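Local coordinates for protein dehydrogenase (Sinorhizobium meliloti, PDB 3UOE) that probably catalyses a redox reaction as an oxidoreductase of the LDH2/MDH2 (malate/L-lactate dehydrogenase) family, at residues 175-187 and 192-204. Sequence-based numbering, arbitrary orientation.
Sequences ALIGTNPVAIGIP and PFVLDLATSIVSM
The ring of Phe-193 meets Ile-186 obliquely, its CD1 lying 3.8 Å from Ile-186 CG1, and the two side chains run alongside each other on the same face of the hairpin. With CG anti to the backbone N (chi1 169°), the ring leans along the hairpin, and its CE1 comes within 3.6 Å of Ile-184 O. Val-182, Ile-184, Leu-195 and Leu-197 continue this apolar face, and Leu-258 and Gly-251 of the second subunit pack on Phe-193 and Leu-195, respectively. On the opposite face, the Asp-196 carboxylate brings OD1 to 3.9 Å from Ala-183 CB, while OD2 accepts a weak hydrogen bond from Ala-144 N; helix 144-152 also packs against Ala-183 and Val-194.

Strands 182-186 and 193-197 form an antiparallel hairpin, with 193-197 outermost in the chain's mixed sheet. Hydrogen-bonded pairs include Ile-184 with Leu-195, joined by Ile-184 N to Leu-195 O (2.6 Å) and the nearly straight return from Leu-195 N to Ile-184 O (2.9 Å).

The Asn-180 amide serves other partners, ND2 bonding to Gly-253 O and Glu-257 OE1 of helix 246-264. Thus backbone bonds zip the hairpin, and past the strands the pairing continues through Thr-199, whose N reaches Thr-179 O (3.3 Å) and whose OG1 donates to Asn-180 O (2.9 Å) from above the carbonyl plane, with a water linking that hydroxyl to Gly-178 O.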
ATOM      1  N   ALA A 175      -9.657  19.633   1.842  1.00  9.35           N
ATOM      2  CA  ALA A 175     -10.068  18.298   1.434  1.00  8.20           C
ATOM      3  C   ALA A 175      -9.826  18.113  -0.064  1.00  8.92           C
ATOM      4  O   ALA A 175     -10.480  18.757  -0.876  1.00  7.92           O
ATOM      5  CB  ALA A 175     -11.535  18.094   1.759  1.00  7.45           C
ATOM      6  N   LEU A 176      -8.904  17.220  -0.429  1.00  9.45           N
ATOM      7  CA  LEU A 176      -8.521  17.056  -1.833  1.00  7.40           C
ATOM      8  C   LEU A 176      -8.281  15.604  -2.211  1.00  7.41           C
ATOM      9  O   LEU A 176      -8.144  15.265  -3.395  1.00  6.91           O
ATOM     10  CB  LEU A 176      -7.266  17.874  -2.128  1.00  7.55           C
ATOM     11  CG  LEU A 176      -7.459  19.389  -2.105  1.00 12.93           C
ATOM     12  CD1 LEU A 176      -6.116  20.118  -2.013  1.00  9.90           C
ATOM     13  CD2 LEU A 176      -8.266  19.844  -3.318  1.00 10.75           C
ATOM     14  N   ILE A 177      -8.233  14.754  -1.195  1.00  6.60           N
ATOM     15  CA  ILE A 177      -7.909  13.344  -1.365  1.00  6.09           C
ATOM     16  C   ILE A 177      -9.001  12.522  -0.677  1.00  7.35           C
ATOM     17  O   ILE A 177      -9.595  12.972   0.311  1.00  6.94           O
ATOM     18  CB  ILE A 177      -6.517  13.042  -0.737  1.00  6.98           C
ATOM     19  CG1 ILE A 177      -5.441  13.935  -1.377  1.00  7.59           C
ATOM     20  CG2 ILE A 177      -6.147  11.559  -0.852  1.00  5.48           C
ATOM     21  CD1 ILE A 177      -4.149  14.038  -0.563  1.00  7.50           C
ATOM     22  N   GLY A 178      -9.273  11.327  -1.193  1.00  5.87           N
ATOM     23  CA  GLY A 178     -10.285  10.470  -0.598  1.00  5.88           C
ATOM     24  C   GLY A 178      -9.760   9.755   0.635  1.00  7.09           C
ATOM     25  O   GLY A 178      -8.560   9.827   0.932  1.00  6.34           O
ATOM     26  N   THR A 179     -10.644   9.064   1.355  1.00  5.44           N
ATOM     27  CA  THR A 179     -10.214   8.283   2.512  1.00  6.75           C
ATOM     28  C   THR A 179      -9.372   7.077   2.089  1.00  6.13           C
ATOM     29  O   THR A 179      -8.610   6.533   2.884  1.00  7.24           O
ATOM     30  CB  THR A 179     -11.405   7.836   3.382  1.00  9.26           C
ATOM     31  OG1 THR A 179     -12.370   7.166   2.568  1.00  8.20           O
ATOM     32  CG2 THR A 179     -12.059   9.040   4.050  1.00  9.41           C
ATOM     33  N   ASN A 180      -9.538   6.664   0.832  1.00  7.13           N
ATOM     34  CA  ASN A 180      -8.631   5.732   0.135  1.00  6.50           C
ATOM     35  C   ASN A 180      -8.056   4.578   0.940  1.00  8.23           C
ATOM     36  O   ASN A 180      -6.848   4.526   1.192  1.00  8.18           O
ATOM     37  CB  ASN A 180      -7.487   6.494  -0.537  1.00  6.02           C
ATOM     38  CG  ASN A 180      -7.989   7.525  -1.519  1.00  6.42           C
ATOM     39  OD1 ASN A 180      -9.201   7.657  -1.725  1.00  5.85           O
ATOM     40  ND2 ASN A 180      -7.066   8.262  -2.136  1.00  6.12           N
ATOM     41  N   PRO A 181      -8.919   3.632   1.315  1.00  7.41           N
ATOM     42  CA  PRO A 181      -8.471   2.425   2.004  1.00  7.03           C
ATOM     43  C   PRO A 181      -7.772   1.475   1.033  1.00  9.81           C
ATOM     44  O   PRO A 181      -8.072   1.449  -0.174  1.00  6.00           O
ATOM     45  CB  PRO A 181      -9.778   1.772   2.476  1.00  7.15           C
ATOM     46  CG  PRO A 181     -10.901   2.554   1.865  1.00  7.69           C
ATOM     47  CD  PRO A 181     -10.336   3.577   0.931  1.00  6.54           C
ATOM     48  N   VAL A 182      -6.838   0.700   1.573  1.00  9.38           N
ATOM     49  CA  VAL A 182      -6.323  -0.460   0.877  1.00  7.75           C
ATOM     50  C   VAL A 182      -6.443  -1.671   1.794  1.00  8.63           C
ATOM     51  O   VAL A 182      -6.170  -1.585   2.986  1.00  9.37           O
ATOM     52  CB  VAL A 182      -4.865  -0.270   0.461  1.00  8.12           C
ATOM     53  CG1 VAL A 182      -4.009   0.085   1.671  1.00  9.57           C
ATOM     54  CG2 VAL A 182      -4.354  -1.534  -0.216  1.00  7.73           C
ATOM     55  N   ALA A 183      -6.876  -2.796   1.237  1.00  8.91           N
ATOM     56  CA  ALA A 183      -6.940  -4.040   1.994  1.00  6.94           C
ATOM     57  C   ALA A 183      -6.068  -5.122   1.348  1.00  7.64           C
ATOM     58  O   ALA A 183      -5.997  -5.232   0.120  1.00  6.90           O
ATOM     59  CB  ALA A 183      -8.378  -4.509   2.129  1.00  6.38           C
ATOM     60  N   ILE A 184      -5.402  -5.916   2.178  1.00  7.32           N
ATOM     61  CA  ILE A 184      -4.556  -6.996   1.682  1.00  7.14           C
ATOM     62  C   ILE A 184      -4.867  -8.323   2.377  1.00  7.02           C
ATOM     63  O   ILE A 184      -4.736  -8.448   3.593  1.00  6.61           O
ATOM     64  CB  ILE A 184      -3.057  -6.658   1.826  1.00  6.55           C
ATOM     65  CG1 ILE A 184      -2.729  -5.359   1.088  1.00  8.47           C
ATOM     66  CG2 ILE A 184      -2.194  -7.797   1.292  1.00  6.36           C
ATOM     67  CD1 ILE A 184      -1.278  -4.911   1.235  1.00  8.09           C
ATOM     68  N   GLY A 185      -5.295  -9.310   1.597  1.00  6.89           N
ATOM     69  CA  GLY A 185      -5.572 -10.634   2.128  1.00  6.57           C
ATOM     70  C   GLY A 185      -4.517 -11.636   1.693  1.00  7.55           C
ATOM     71  O   GLY A 185      -4.178 -11.730   0.512  1.00  6.93           O
ATOM     72  N   ILE A 186      -3.990 -12.390   2.649  1.00  6.73           N
ATOM     73  CA  ILE A 186      -2.953 -13.362   2.336  1.00  8.03           C
ATOM     74  C   ILE A 186      -3.258 -14.695   3.002  1.00 11.44           C
ATOM     75  O   ILE A 186      -3.461 -14.758   4.215  1.00 12.81           O
ATOM     76  CB  ILE A 186      -1.549 -12.849   2.735  1.00  7.66           C
ATOM     77  CG1 ILE A 186      -1.266 -11.502   2.044  1.00  8.80           C
ATOM     78  CG2 ILE A 186      -0.498 -13.865   2.366  1.00  7.88           C
ATOM     79  CD1 ILE A 186       0.099 -10.908   2.331  1.00  6.92           C
ATOM     80  N   PRO A 187      -3.325 -15.773   2.200  1.00 13.32           N
ATOM     81  CA  PRO A 187      -3.600 -17.082   2.800  1.00 12.51           C
ATOM     82  C   PRO A 187      -2.558 -17.420   3.862  1.00 13.49           C
ATOM     83  O   PRO A 187      -1.353 -17.244   3.662  1.00 10.01           O
ATOM     84  CB  PRO A 187      -3.493 -18.046   1.611  1.00 11.34           C
ATOM     85  CG  PRO A 187      -3.780 -17.206   0.411  1.00 12.78           C
ATOM     86  CD  PRO A 187      -3.278 -15.824   0.728  1.00  9.00           C
ATOM     87  N   PRO A 192      -6.654 -16.380   7.853  1.00 17.01           N
ATOM     88  CA  PRO A 192      -5.845 -15.620   6.898  1.00 13.92           C
ATOM     89  C   PRO A 192      -5.336 -14.300   7.467  1.00 10.82           C
ATOM     90  O   PRO A 192      -5.985 -13.685   8.312  1.00 10.03           O
ATOM     91  CB  PRO A 192      -6.818 -15.338   5.739  1.00 11.37           C
ATOM     92  CG  PRO A 192      -8.145 -15.918   6.135  1.00 15.12           C
ATOM     93  CD  PRO A 192      -8.097 -16.261   7.584  1.00 17.16           C
ATOM     94  N   PHE A 193      -4.172 -13.874   6.992  1.00  9.28           N
ATOM     95  CA  PHE A 193      -3.708 -12.517   7.211  1.00  9.07           C
ATOM     96  C   PHE A 193      -4.668 -11.566   6.486  1.00  8.46           C
ATOM     97  O   PHE A 193      -4.905 -11.708   5.286  1.00  7.86           O
ATOM     98  CB  PHE A 193      -2.290 -12.360   6.664  1.00  7.65           C
ATOM     99  CG  PHE A 193      -1.819 -10.929   6.595  1.00  7.60           C
ATOM    100  CD1 PHE A 193      -2.102 -10.142   5.479  1.00  7.25           C
ATOM    101  CD2 PHE A 193      -1.089 -10.372   7.641  1.00  6.91           C
ATOM    102  CE1 PHE A 193      -1.665  -8.817   5.408  1.00  8.06           C
ATOM    103  CE2 PHE A 193      -0.638  -9.049   7.581  1.00  7.94           C
ATOM    104  CZ  PHE A 193      -0.930  -8.266   6.464  1.00  7.55           C
ATOM    105  N   VAL A 194      -5.242 -10.620   7.217  1.00  7.00           N
ATOM    106  CA  VAL A 194      -6.205  -9.694   6.622  1.00  8.89           C
ATOM    107  C   VAL A 194      -5.964  -8.258   7.083  1.00  9.20           C
ATOM    108  O   VAL A 194      -6.323  -7.886   8.198  1.00  8.19           O
ATOM    109  CB  VAL A 194      -7.686 -10.092   6.918  1.00  9.51           C
ATOM    110  CG1 VAL A 194      -8.642  -9.073   6.310  1.00  8.42           C
ATOM    111  CG2 VAL A 194      -7.989 -11.492   6.386  1.00  9.14           C
ATOM    112  N   LEU A 195      -5.355  -7.461   6.206  1.00  7.97           N
ATOM    113  CA  LEU A 195      -5.072  -6.061   6.485  1.00  8.23           C
ATOM    114  C   LEU A 195      -6.082  -5.177   5.770  1.00  9.63           C
ATOM    115  O   LEU A 195      -6.350  -5.381   4.588  1.00  9.47           O
ATOM    116  CB  LEU A 195      -3.669  -5.703   6.002  1.00  8.63           C
ATOM    117  CG  LEU A 195      -3.214  -4.255   6.207  1.00  9.51           C
ATOM    118  CD1 LEU A 195      -3.009  -3.950   7.693  1.00  7.63           C
ATOM    119  CD2 LEU A 195      -1.941  -3.981   5.413  1.00  7.90           C
ATOM    120  N   ASP A 196      -6.631  -4.201   6.490  1.00  9.71           N
ATOM    121  CA  ASP A 196      -7.582  -3.235   5.935  1.00 11.12           C
ATOM    122  C   ASP A 196      -7.367  -1.899   6.634  1.00 12.89           C
ATOM    123  O   ASP A 196      -7.567  -1.784   7.835  1.00 12.79           O
ATOM    124  CB  ASP A 196      -9.021  -3.713   6.155  1.00 11.04           C
ATOM    125  CG  ASP A 196     -10.058  -2.802   5.503  1.00 12.35           C
ATOM    126  OD1 ASP A 196      -9.679  -1.866   4.760  1.00 12.31           O
ATOM    127  OD2 ASP A 196     -11.267  -3.033   5.729  1.00 12.01           O
ATOM    128  N   LEU A 197      -6.944  -0.885   5.898  1.00 15.51           N
ATOM    129  CA  LEU A 197      -6.679   0.390   6.540  1.00 16.06           C
ATOM    130  C   LEU A 197      -6.972   1.584   5.650  1.00 15.18           C
ATOM    131  O   LEU A 197      -6.621   1.606   4.472  1.00 13.82           O
ATOM    132  CB  LEU A 197      -5.233   0.434   7.002  1.00 15.95           C
ATOM    133  CG  LEU A 197      -4.248   0.338   5.851  1.00 14.78           C
ATOM    134  CD1 LEU A 197      -3.592   1.682   5.635  1.00 13.82           C
ATOM    135  CD2 LEU A 197      -3.213  -0.710   6.177  1.00 15.10           C
ATOM    136  N   ALA A 198      -7.637   2.574   6.231  1.00 16.65           N
ATOM    137  CA  ALA A 198      -7.803   3.856   5.582  1.00 12.99           C
ATOM    138  C   ALA A 198      -6.473   4.576   5.672  1.00 12.73           C
ATOM    139  O   ALA A 198      -5.759   4.465   6.676  1.00 13.40           O
ATOM    140  CB  ALA A 198      -8.894   4.672   6.270  1.00 11.81           C
ATOM    141  N   THR A 199      -6.134   5.308   4.620  1.00  9.30           N
ATOM    142  CA  THR A 199      -4.928   6.117   4.637  1.00  9.04           C
ATOM    143  C   THR A 199      -5.199   7.456   5.315  1.00  9.72           C
ATOM    144  O   THR A 199      -4.284   8.265   5.499  1.00 10.08           O
ATOM    145  CB  THR A 199      -4.369   6.313   3.213  1.00  9.64           C
ATOM    146  OG1 THR A 199      -5.423   6.728   2.342  1.00  6.74           O
ATOM    147  CG2 THR A 199      -3.805   5.001   2.695  1.00  8.42           C
ATOM    148  N   SER A 200      -6.459   7.696   5.676  1.00  9.66           N
ATOM    149  CA  SER A 200      -6.787   8.830   6.532  1.00  9.72           C
ATOM    150  C   SER A 200      -6.645   8.397   7.992  1.00 11.36           C
ATOM    151  O   SER A 200      -6.674   7.206   8.301  1.00 12.33           O
ATOM    152  CB  SER A 200      -8.195   9.353   6.254  1.00  9.47           C
ATOM    153  OG  SER A 200      -9.163   8.330   6.418  1.00 12.56           O
ATOM    154  N   ILE A 201      -6.479   9.359   8.888  1.00  9.81           N
ATOM    155  CA  ILE A 201      -6.252   9.036  10.286  1.00 11.43           C
ATOM    156  C   ILE A 201      -7.533   8.498  10.924  1.00 13.10           C
ATOM    157  O   ILE A 201      -7.492   7.756  11.912  1.00 13.09           O
ATOM    158  CB  ILE A 201      -5.772  10.263  11.069  1.00 13.21           C
ATOM    159  CG1 ILE A 201      -5.272   9.848  12.454  1.00 13.10           C
ATOM    160  CG2 ILE A 201      -6.885  11.297  11.171  1.00 10.35           C
ATOM    161  CD1 ILE A 201      -4.667  10.988  13.230  1.00 12.81           C
ATOM    162  N   VAL A 202      -8.666   8.887  10.350  1.00 10.42           N
ATOM    163  CA  VAL A 202      -9.961   8.399  10.785  1.00 13.47           C
ATOM    164  C   VAL A 202     -10.913   8.401   9.595  1.00 14.99           C
ATOM    165  O   VAL A 202     -10.662   9.079   8.592  1.00 13.35           O
ATOM    166  CB  VAL A 202     -10.535   9.262  11.934  1.00 13.76           C
ATOM    167  CG1 VAL A 202     -11.006  10.613  11.420  1.00 11.42           C
ATOM    168  CG2 VAL A 202     -11.663   8.542  12.615  1.00 16.23           C
ATOM    169  N   SER A 203     -11.990   7.629   9.703  1.00 14.63           N
ATOM    170  CA  SER A 203     -13.043   7.614   8.692  1.00 17.17           C
ATOM    171  C   SER A 203     -13.988   8.815   8.838  1.00 15.71           C
ATOM    172  O   SER A 203     -14.203   9.315   9.935  1.00 14.78           O
ATOM    173  CB  SER A 203     -13.849   6.321   8.806  1.00 18.99           C
ATOM    174  OG  SER A 203     -14.862   6.266   7.811  1.00 22.65           O
HETATM  175  N   MSE A 204     -14.557   9.280   7.732  1.00 19.85           N
HETATM  176  CA  MSE A 204     -15.576  10.325   7.818  1.00 15.41           C
HETATM  177  C   MSE A 204     -16.835   9.706   8.414  1.00 20.39           C
HETATM  178  O   MSE A 204     -17.578  10.358   9.163  1.00 17.24           O
HETATM  179  CB  MSE A 204     -15.871  10.922   6.447  1.00 14.76           C
HETATM  180  CG  MSE A 204     -16.831  12.104   6.473  1.00 18.79           C
HETATM  181 SE   MSE A 204     -16.324  13.518   7.742  1.00 34.27          SE
HETATM  182  CE  MSE A 204     -15.080  14.581   6.664  1.00 15.21           C
TER
HETATM  183  O   HOH W   1      -6.392   9.195   2.380  1.00  7.30           O